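Local atomic coordinates of cation-transporting ATPase, E1-E2 family protein (Streptococcus pneumoniae, PDB entry 4F2F), a protein that binds copper(I) through the cupredoxin-fold metal-binding domain of CopA, a P-type ATPase that exports Cu(I) and so probably helps the bacterium resist copper. Residues I40-A45 and K52-E57; L62-I65 and E70-I73. All coordinates share one frame; numbering follows the deposited sequence.

Overall arrangement
Both contacts span the same gap of the cupredoxin sandwich: contact 1 between strands 38-44 and 53-56, contact 2 between their outer neighbours 70-75 and 61-64. Contact 1 (40-45 with 52-57) is the buried, largely apolar face; contact 2 (62-65 with 70-73) closes the side with a charged pair, and their centres lie about 5 Å apart. Backbone bonds tie them together: Ile-54 N reaches Glu-63 O at 2.8 Å, and Ile-40 O lies 2.8 Å from Ile-73 N, each probably a hydrogen bond. Two copper(I) ions share Cys-50; Cys-87 completes one site, Met-89 and Met-91 the other. The side chain of Lys-52 lies about 8 Å from a bound copper, that of Ile-65 about 10 Å.

Contact 1: I40-A45 and K52-E57; sequences ITFHRA and KEILFE
Lys-52 meets Arg-44 at the end of a face-to-face packing of two strands in the cupredoxin beta-sandwich: strands 40-44 and 53-56 run roughly antiparallel (149°) with axes 9.7 Å apart, too far for backbone pairing. The backbone of Lys-52 lies over one face of the Arg-44 guanidinium, with NH1 3.5 Å from Lys-52 CA. Arg-44 reaches there because its chain is extended, and its NE, NH1 and NH2 are held by Thr-46 O, Ile-65 O and Asn-49 OD1, so the group is fixed by bonds to loop residues and packs on Lys-52 without bonding to it. Next, Ile-54 points inward and grips Phe-42 with two branches. Ile-54 CG2 makes a CH-pi contact over the Phe-42 ring face, 3.9 Å from the centroid and 14° off the normal, while Ile-54 CD1 touches Phe-42 CB at 3.6 Å. Phe-56 then enters from the opposite direction to Phe-42. The rings stand nearly perpendicular (83°) and meet rim to rim, with Phe-42 CE1 3.7 Å from Phe-56 CE2, neither ring lying over the face of the other. Phe-85, Tyr-96 and Phe-75 extend this aromatic core around Phe-56. At the far end, Ile-40 CD1 comes to 3.9 Å from Phe-56 CZ.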
ATOM      1  N   ILE A  40       4.367  -3.359  -3.442  1.00 17.82           N
ATOM      2  CA  ILE A  40       3.485  -2.211  -3.523  1.00 17.44           C
ATOM      3  C   ILE A  40       4.325  -0.952  -3.648  1.00 16.13           C
ATOM      4  O   ILE A  40       4.992  -0.543  -2.699  1.00 18.48           O
ATOM      5  CB  ILE A  40       2.586  -2.112  -2.282  1.00 18.58           C
ATOM      6  CG1 ILE A  40       1.900  -3.453  -2.022  1.00 17.73           C
ATOM      7  CG2 ILE A  40       1.559  -1.009  -2.455  1.00 18.70           C
ATOM      8  CD1 ILE A  40       1.136  -3.502  -0.717  1.00 19.69           C
ATOM      9  N   THR A  41       4.298  -0.354  -4.832  1.00 17.30           N
ATOM     10  CA  THR A  41       5.118   0.814  -5.116  1.00 16.71           C
ATOM     11  C   THR A  41       4.358   2.099  -4.822  1.00 17.84           C
ATOM     12  O   THR A  41       3.333   2.385  -5.440  1.00 18.23           O
ATOM     13  CB  THR A  41       5.603   0.814  -6.573  1.00 18.11           C
ATOM     14  OG1 THR A  41       6.438  -0.329  -6.788  1.00 20.30           O
ATOM     15  CG2 THR A  41       6.397   2.076  -6.880  1.00 17.78           C
ATOM     16  N   PHE A  42       4.873   2.861  -3.864  1.00 15.26           N
ATOM     17  CA  PHE A  42       4.311   4.156  -3.509  1.00 14.72           C
ATOM     18  C   PHE A  42       5.098   5.277  -4.177  1.00 15.52           C
ATOM     19  O   PHE A  42       6.327   5.281  -4.148  1.00 17.38           O
ATOM     20  CB  PHE A  42       4.363   4.358  -1.995  1.00 16.32           C
ATOM     21  CG  PHE A  42       3.318   3.590  -1.235  1.00 14.08           C
ATOM     22  CD1 PHE A  42       3.494   2.245  -0.948  1.00 15.59           C
ATOM     23  CD2 PHE A  42       2.170   4.220  -0.788  1.00 16.28           C
ATOM     24  CE1 PHE A  42       2.533   1.542  -0.239  1.00 15.16           C
ATOM     25  CE2 PHE A  42       1.211   3.521  -0.078  1.00 15.58           C
ATOM     26  CZ  PHE A  42       1.393   2.181   0.195  1.00 16.30           C
ATOM     27  N   HIS A  43       4.393   6.228  -4.774  1.00 15.19           N
ATOM     28  CA  HIS A  43       5.034   7.433  -5.288  1.00 17.20           C
ATOM     29  C   HIS A  43       4.543   8.640  -4.509  1.00 18.12           C
ATOM     30  O   HIS A  43       3.347   8.933  -4.499  1.00 17.46           O
ATOM     31  CB  HIS A  43       4.743   7.622  -6.779  1.00 18.84           C
ATOM     32  CG  HIS A  43       5.273   8.907  -7.337  1.00 19.94           C
ATOM     33  ND1 HIS A  43       4.484   9.801  -8.025  1.00 26.37           N
ATOM     34  CD2 HIS A  43       6.513   9.450  -7.298  1.00 25.65           C
ATOM     35  CE1 HIS A  43       5.215  10.840  -8.393  1.00 23.42           C
ATOM     36  NE2 HIS A  43       6.450  10.651  -7.963  1.00 23.48           N
ATOM     37  N   ARG A  44       5.462   9.340  -3.852  1.00 15.72           N
ATOM     38  CA  ARG A  44       5.093  10.542  -3.114  1.00 15.03           C
ATOM     39  C   ARG A  44       5.074  11.758  -4.032  1.00 18.22           C
ATOM     40  O   ARG A  44       6.122  12.305  -4.377  1.00 18.51           O
ATOM     41  CB  ARG A  44       6.039  10.776  -1.938  1.00 14.66           C
ATOM     42  CG  ARG A  44       5.699  12.021  -1.138  1.00 15.78           C
ATOM     43  CD  ARG A  44       6.609  12.191   0.062  1.00 16.37           C
ATOM     44  NE  ARG A  44       6.498  13.542   0.606  1.00 16.21           N
ATOM     45  CZ  ARG A  44       7.311  14.056   1.522  1.00 16.19           C
ATOM     46  NH1 ARG A  44       8.304  13.333   2.017  1.00 17.22           N
ATOM     47  NH2 ARG A  44       7.129  15.300   1.942  1.00 16.64           N
ATOM     48  N   ALA A  45       3.874  12.182  -4.417  1.00 16.83           N
ATOM     49  CA  ALA A  45       3.707  13.272  -5.371  1.00 17.37           C
ATOM     50  C   ALA A  45       3.318  14.584  -4.699  1.00 23.37           C
ATOM     51  O   ALA A  45       2.789  15.486  -5.348  1.00 31.31           O
ATOM     52  CB  ALA A  45       2.674  12.895  -6.417  1.00 23.12           C
ATOM     53  N   LYS A  52       5.430  11.701   4.542  1.00 14.61           N
ATOM     54  CA  LYS A  52       6.865  11.403   4.533  1.00 15.36           C
ATOM     55  C   LYS A  52       7.189   9.968   4.945  1.00 15.96           C
ATOM     56  O   LYS A  52       8.331   9.527   4.816  1.00 15.06           O
ATOM     57  CB  LYS A  52       7.644  12.387   5.412  1.00 14.99           C
ATOM     58  CG  LYS A  52       7.517  12.148   6.910  1.00 17.51           C
ATOM     59  CD  LYS A  52       8.394  13.121   7.691  1.00 18.04           C
ATOM     60  CE  LYS A  52       8.460  12.740   9.158  1.00 20.15           C
ATOM     61  NZ  LYS A  52       9.342  13.666   9.925  1.00 25.80           N
ATOM     62  N   GLU A  53       6.190   9.244   5.436  1.00 14.19           N
ATOM     63  CA  GLU A  53       6.379   7.854   5.843  1.00 14.86           C
ATOM     64  C   GLU A  53       5.216   6.974   5.400  1.00 15.97           C
ATOM     65  O   GLU A  53       4.094   7.449   5.224  1.00 15.56           O
ATOM     66  CB  GLU A  53       6.585   7.758   7.361  1.00 15.22           C
ATOM     67  CG  GLU A  53       7.942   8.274   7.824  1.00 15.07           C
ATOM     68  CD  GLU A  53       7.949   8.694   9.280  1.00 18.49           C
ATOM     69  OE1 GLU A  53       6.918   8.519   9.964  1.00 19.25           O
ATOM     70  OE2 GLU A  53       8.991   9.210   9.740  1.00 23.27           O
ATOM     71  N   ILE A  54       5.511   5.692   5.213  1.00 13.88           N
ATOM     72  CA  ILE A  54       4.519   4.692   4.848  1.00 13.50           C
ATOM     73  C   ILE A  54       4.457   3.648   5.953  1.00 15.26           C
ATOM     74  O   ILE A  54       5.482   3.075   6.333  1.00 14.91           O
ATOM     75  CB  ILE A  54       4.899   3.989   3.530  1.00 15.39           C
ATOM     76  CG1 ILE A  54       5.122   5.016   2.420  1.00 16.34           C
ATOM     77  CG2 ILE A  54       3.833   2.970   3.135  1.00 18.62           C
ATOM     78  CD1 ILE A  54       5.873   4.466   1.225  1.00 18.60           C
ATOM     79  N   LEU A  55       3.259   3.397   6.469  1.00 13.65           N
ATOM     80  CA  LEU A  55       3.094   2.496   7.604  1.00 15.21           C
ATOM     81  C   LEU A  55       2.209   1.298   7.277  1.00 15.52           C
ATOM     82  O   LEU A  55       1.047   1.456   6.903  1.00 14.59           O
ATOM     83  CB  LEU A  55       2.518   3.255   8.808  1.00 15.16           C
ATOM     84  CG  LEU A  55       2.180   2.437  10.059  1.00 16.20           C
ATOM     85  CD1 LEU A  55       3.426   1.800  10.655  1.00 17.67           C
ATOM     86  CD2 LEU A  55       1.475   3.303  11.096  1.00 18.11           C
ATOM     87  N   PHE A  56       2.781   0.107   7.411  1.00 16.99           N
ATOM     88  CA  PHE A  56       2.024  -1.140   7.391  1.00 15.90           C
ATOM     89  C   PHE A  56       2.228  -1.812   8.747  1.00 19.23           C
ATOM     90  O   PHE A  56       3.081  -2.685   8.895  1.00 18.63           O
ATOM     91  CB  PHE A  56       2.518  -2.060   6.268  1.00 17.06           C
ATOM     92  CG  PHE A  56       2.011  -1.691   4.894  1.00 17.07           C
ATOM     93  CD1 PHE A  56       1.118  -2.518   4.230  1.00 16.63           C
ATOM     94  CD2 PHE A  56       2.437  -0.534   4.257  1.00 15.69           C
ATOM     95  CE1 PHE A  56       0.650  -2.196   2.967  1.00 16.66           C
ATOM     96  CE2 PHE A  56       1.973  -0.205   2.991  1.00 18.37           C
ATOM     97  CZ  PHE A  56       1.080  -1.039   2.345  1.00 16.60           C
ATOM     98  N   GLU A  57       1.445  -1.386   9.734  1.00 17.61           N
ATOM     99  CA  GLU A  57       1.672  -1.757  11.127  1.00 18.41           C
ATOM    100  C   GLU A  57       1.696  -3.267  11.349  1.00 19.99           C
ATOM    101  O   GLU A  57       2.515  -3.777  12.113  1.00 21.75           O
ATOM    102  CB  GLU A  57       0.605  -1.120  12.025  1.00 18.77           C
ATOM    103  CG  GLU A  57       0.885  -1.221  13.518  1.00 23.64           C
ATOM    104  CD  GLU A  57       1.661  -0.031  14.049  1.00 29.50           C
ATOM    105  OE1 GLU A  57       1.104   1.088  14.058  1.00 29.72           O
ATOM    106  OE2 GLU A  57       2.830  -0.212  14.448  1.00 40.21           O
TER

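Contact 2: L62-I65 and E70-I73; sequences LEPI and EKVI
Glu-63 and Lys-71 form a salt bridge across the partly buried flank of the fold, where two strands face each other without backbone hydrogen bonds between them. Segments 62-64 and 70-73 are close to antiparallel (164°), but their axes stay 8.8 Å apart, and side chains bridge the gap. Each strand is instead paired with another: Glu-63 and Ile-65 bond through their backbones to Ile-54 and Lys-52, while Lys-71 and Ile-73 bond to Phe-42 and Ile-40.

The ammonium of Lys-71 is held by two acceptors. Lys-71 NZ donates to Glu-63 OE1 at 2.7 Å, where the oxygen offers its anti lone pair, the one away from the other carboxylate oxygen, and to Pro-64 O at 2.6 Å. NZ approaches Pro-64 O at a C=O...NZ angle of 145°, tilted 35° from the carbonyl plane. Bends at chi2 and chi4 steer the lysine chain so that NZ reaches both oxygens, and the side chains of Glu-63 and Lys-71 cross at about a right angle. The bend of Glu-63 at chi2 brings its carboxylate to the ammonium, and the pairing probably favours the charged form of both groups.

Apolar contacts flank the ion pair. Ile-65 slides past the lysine in the opposite direction, its CG1 3.9 Å from Lys-71 CG, and Ile-73 CD1 touches Glu-63 CB at 3.8 Å. Both isoleucines also pack on Ile-54, which carries the contact into the hydrophobic interior. A polar bridge outside and aliphatic packing within thus join edge strands from the two facing sheets of a cupredoxin beta-sandwich.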
ATOM      1  N   LEU A  62       7.651   0.325   8.470  1.00 16.54           N
ATOM      2  CA  LEU A  62       7.592   1.779   8.554  1.00 17.12           C
ATOM      3  C   LEU A  62       8.735   2.326   7.711  1.00 17.50           C
ATOM      4  O   LEU A  62       9.902   2.193   8.075  1.00 19.87           O
ATOM      5  CB  LEU A  62       7.714   2.250  10.002  1.00 19.14           C
ATOM      6  CG  LEU A  62       7.692   3.770  10.211  1.00 18.43           C
ATOM      7  CD1 LEU A  62       6.433   4.363   9.601  1.00 20.87           C
ATOM      8  CD2 LEU A  62       7.802   4.128  11.691  1.00 21.18           C
ATOM      9  N   GLU A  63       8.398   2.927   6.577  1.00 15.84           N
ATOM     10  CA  GLU A  63       9.402   3.305   5.597  1.00 14.73           C
ATOM     11  C   GLU A  63       9.312   4.785   5.256  1.00 15.64           C
ATOM     12  O   GLU A  63       8.233   5.286   4.948  1.00 16.08           O
ATOM     13  CB  GLU A  63       9.210   2.477   4.322  1.00 17.01           C
ATOM     14  CG  GLU A  63      10.253   2.715   3.246  1.00 21.80           C
ATOM     15  CD  GLU A  63      11.612   2.168   3.629  1.00 24.24           C
ATOM     16  OE1 GLU A  63      12.625   2.657   3.088  1.00 25.91           O
ATOM     17  OE2 GLU A  63      11.666   1.245   4.469  1.00 27.69           O
ATOM     18  N   PRO A  64      10.450   5.495   5.303  1.00 15.32           N
ATOM     19  CA  PRO A  64      10.442   6.893   4.869  1.00 18.33           C
ATOM     20  C   PRO A  64      10.338   6.983   3.353  1.00 15.53           C
ATOM     21  O   PRO A  64      10.751   6.060   2.643  1.00 16.95           O
ATOM     22  CB  PRO A  64      11.806   7.408   5.331  1.00 16.00           C
ATOM     23  CG  PRO A  64      12.679   6.197   5.320  1.00 20.58           C
ATOM     24  CD  PRO A  64      11.791   5.044   5.718  1.00 17.69           C
ATOM     25  N   ILE A  65       9.777   8.080   2.859  1.00 15.45           N
ATOM     26  CA  ILE A  65       9.719   8.313   1.426  1.00 16.78           C
ATOM     27  C   ILE A  65       9.838   9.807   1.144  1.00 17.14           C
ATOM     28  O   ILE A  65       9.104  10.618   1.712  1.00 16.82           O
ATOM     29  CB  ILE A  65       8.437   7.705   0.791  1.00 15.96           C
ATOM     30  CG1 ILE A  65       8.444   7.890  -0.731  1.00 16.37           C
ATOM     31  CG2 ILE A  65       7.179   8.286   1.422  1.00 17.03           C
ATOM     32  CD1 ILE A  65       7.299   7.186  -1.438  1.00 17.62           C
ATOM     33  N   GLU A  70       9.984   7.139  -5.203  1.00 20.38           N
ATOM     34  CA  GLU A  70       9.181   5.922  -5.213  1.00 18.74           C
ATOM     35  C   GLU A  70       9.824   4.886  -4.303  1.00 19.99           C
ATOM     36  O   GLU A  70      11.024   4.637  -4.389  1.00 18.13           O
ATOM     37  CB  GLU A  70       9.053   5.363  -6.633  1.00 22.47           C
ATOM     38  CG  GLU A  70       8.079   6.106  -7.531  1.00 26.32           C
ATOM     39  CD  GLU A  70       7.797   5.352  -8.813  1.00 28.18           C
ATOM     40  OE1 GLU A  70       8.511   4.362  -9.082  1.00 23.52           O
ATOM     41  OE2 GLU A  70       6.865   5.742  -9.548  1.00 37.18           O
ATOM     42  N   LYS A  71       9.023   4.299  -3.420  1.00 16.46           N
ATOM     43  CA  LYS A  71       9.502   3.263  -2.513  1.00 14.80           C
ATOM     44  C   LYS A  71       8.674   2.001  -2.717  1.00 14.42           C
ATOM     45  O   LYS A  71       7.446   2.066  -2.781  1.00 16.49           O
ATOM     46  CB  LYS A  71       9.399   3.725  -1.052  1.00 20.25           C
ATOM     47  CG  LYS A  71      10.555   4.595  -0.551  1.00 20.64           C
ATOM     48  CD  LYS A  71      11.807   3.758  -0.311  1.00 22.44           C
ATOM     49  CE  LYS A  71      12.977   4.598   0.187  1.00 25.52           C
ATOM     50  NZ  LYS A  71      12.863   4.970   1.621  1.00 23.79           N
ATOM     51  N   VAL A  72       9.342   0.856  -2.829  1.00 16.64           N
ATOM     52  CA  VAL A  72       8.644  -0.414  -2.965  1.00 18.13           C
ATOM     53  C   VAL A  72       8.488  -1.071  -1.601  1.00 17.39           C
ATOM     54  O   VAL A  72       9.478  -1.394  -0.944  1.00 22.27           O
ATOM     55  CB  VAL A  72       9.391  -1.377  -3.910  1.00 20.05           C
ATOM     56  CG1 VAL A  72       8.625  -2.688  -4.055  1.00 23.37           C
ATOM     57  CG2 VAL A  72       9.606  -0.731  -5.269  1.00 20.74           C
ATOM     58  N   ILE A  73       7.244  -1.263  -1.175  1.00 16.87           N
ATOM     59  CA  ILE A  73       6.966  -1.973   0.066  1.00 19.38           C
ATOM     60  C   ILE A  73       6.788  -3.455  -0.239  1.00 19.92           C
ATOM     61  O   ILE A  73       5.904  -3.831  -1.011  1.00 18.19           O
ATOM     62  CB  ILE A  73       5.697  -1.432   0.748  1.00 17.44           C
ATOM     63  CG1 ILE A  73       5.833   0.069   1.018  1.00 20.64           C
ATOM     64  CG2 ILE A  73       5.418  -2.196   2.034  1.00 21.34           C
ATOM     65  CD1 ILE A  73       6.952   0.430   1.975  1.00 21.62           C
TER